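Local coordinates for endoglucanase (Clostridium thermocellum, PDB 2YIK), which probably hydrolyses internal beta-1,4-glucosidic bonds of cellulose, as a family 9 glycoside hydrolase, at residues A[339-342]-A[343-346]. Sequence-based numbering, arbitrary orientation.
With CA (calcium ion), chain B.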
loop_
_atom_site.group_PDB
_atom_site.type_symbol
_atom_site.label_atom_id
_atom_site.label_comp_id
_atom_site.label_asym_id
_atom_site.label_seq_id
_atom_site.Cartn_x
_atom_site.Cartn_y
_atom_site.Cartn_z
ATOM N N ASP A 339 8.645 12.302 -27.855
ATOM C CA ASP A 339 9.580 12.898 -28.812
ATOM C C ASP A 339 9.899 14.394 -28.716
ATOM O O ASP A 339 10.299 15.004 -29.707
ATOM C CB ASP A 339 9.120 12.580 -30.239
ATOM C CG ASP A 339 8.895 11.088 -30.460
ATOM O OD1 ASP A 339 9.778 10.280 -30.081
ATOM O OD2 ASP A 339 7.834 10.723 -31.021
ATOM N N SER A 340 9.735 14.997 -27.546
ATOM C CA SER A 340 10.062 16.413 -27.416
ATOM C C SER A 340 10.545 16.694 -25.994
ATOM O O SER A 340 10.494 15.815 -25.160
ATOM C CB SER A 340 8.844 17.279 -27.765
ATOM O OG SER A 340 8.128 17.678 -26.611
ATOM N N GLN A 341 11.031 17.903 -25.725
ATOM C CA GLN A 341 11.530 18.252 -24.392
ATOM C C GLN A 341 10.583 19.134 -23.572
ATOM O O GLN A 341 10.979 19.677 -22.538
ATOM C CB GLN A 341 12.882 18.960 -24.509
ATOM C CG GLN A 341 14.060 18.059 -24.843
ATOM C CD GLN A 341 14.340 17.038 -23.752
ATOM O OE1 GLN A 341 14.049 15.858 -23.905
ATOM N NE2 GLN A 341 14.898 17.497 -22.639
ATOM N N ASN A 342 9.337 19.265 -24.021
ATOM C CA ASN A 342 8.366 20.100 -23.320
ATOM C C ASN A 342 8.193 19.814 -21.836
ATOM O O ASN A 342 8.307 20.728 -21.022
ATOM C CB ASN A 342 7.000 20.040 -24.012
ATOM C CG ASN A 342 6.954 20.892 -25.264
ATOM O OD1 ASN A 342 6.868 20.375 -26.379
ATOM N ND2 ASN A 342 7.033 22.210 -25.085
ATOM N N PHE A 343 7.910 18.563 -21.480
ATOM C CA PHE A 343 7.720 18.209 -20.074
ATOM C C PHE A 343 9.007 18.423 -19.277
ATOM O O PHE A 343 8.975 18.937 -18.160
ATOM C CB PHE A 343 7.258 16.748 -19.938
ATOM C CG PHE A 343 5.810 16.511 -20.317
ATOM C CD1 PHE A 343 5.077 17.470 -21.019
ATOM C CD2 PHE A 343 5.193 15.299 -20.001
ATOM C CE1 PHE A 343 3.749 17.221 -21.403
ATOM C CE2 PHE A 343 3.870 15.038 -20.378
ATOM C CZ PHE A 343 3.146 16.001 -21.080
ATOM N N GLU A 344 10.140 18.032 -19.852
ATOM C CA GLU A 344 11.418 18.199 -19.172
ATOM C C GLU A 344 11.713 19.673 -18.899
ATOM O O GLU A 344 12.117 20.044 -17.795
ATOM C CB GLU A 344 12.570 17.605 -19.995
ATOM C CG GLU A 344 12.573 16.090 -20.092
ATOM C CD GLU A 344 11.613 15.586 -21.134
ATOM O OE1 GLU A 344 10.848 16.412 -21.685
ATOM O OE2 GLU A 344 11.618 14.369 -21.398
ATOM N N ASP A 345 11.514 20.512 -19.909
ATOM C CA ASP A 345 11.774 21.932 -19.751
ATOM C C ASP A 345 10.778 22.600 -18.815
ATOM O O ASP A 345 11.131 23.547 -18.114
ATOM C CB ASP A 345 11.797 22.624 -21.115
ATOM C CG ASP A 345 12.980 22.191 -21.953
ATOM O OD1 ASP A 345 13.946 21.643 -21.370
ATOM O OD2 ASP A 345 12.956 22.404 -23.188
ATOM N N ARG A 346 9.541 22.112 -18.802
ATOM C CA ARG A 346 8.524 22.656 -17.904
ATOM C C ARG A 346 8.919 22.288 -16.475
ATOM O O ARG A 346 8.800 23.099 -15.548
ATOM C CB ARG A 346 7.140 22.074 -18.226
ATOM C CG ARG A 346 6.380 22.796 -19.350
ATOM C CD ARG A 346 5.101 22.042 -19.731
ATOM N NE ARG A 346 4.133 21.949 -18.634
ATOM C CZ ARG A 346 3.068 21.148 -18.640
ATOM N NH1 ARG A 346 2.830 20.366 -19.686
ATOM N NH2 ARG A 346 2.238 21.124 -17.601
HETATM CA CA CA B . 9.648 14.591 -23.209
HETATM O O HOH W 1 16.084 19.801 -22.715
HETATM O O HOH W 2 11.083 12.513 -23.958
#
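Gln-341 O accepts the backbone N-H of Asp-345 at 2.8 Å, with an N-H...O angle of 166°, and Asn-342 O takes that of Arg-346 at 2.9 Å; these two i to i+4 bonds open the first turn of helix 342-350, with Gln-341 as its N-cap residue. The same turn closes a calcium site at the periphery of the family 9 catalytic domain, its centre about 31 Å from the centre of the chain. Glu-344 grips the ion in bidentate fashion, both OE1 and OE2 lying 2.7 Å from the calcium, while Ser-340 contributes its carbonyl O at 2.5 Å. Water 2 and Asp-337, through its O and OD2, are further ligands; Asn-333, in the last turn of helix 322-336, also belongs to the site. The Glu-344 chain, bent at chi2 (81°), brings its carboxylate back to the ion; the Gln-341 side chain crosses it at about a right angle, amide and carboxylate planes 30° apart. Phe-343 packs against Leu-299, Phe-303 and Ile-332, and Arg-346 forms salt bridges with Glu-296 and Asp-300. Asp-345 OD1 pairs with Lys-348 and also accepts from water 1 at 3.1 Å, which in turn accepts from Gln-341 NE2 at 2.6 Å.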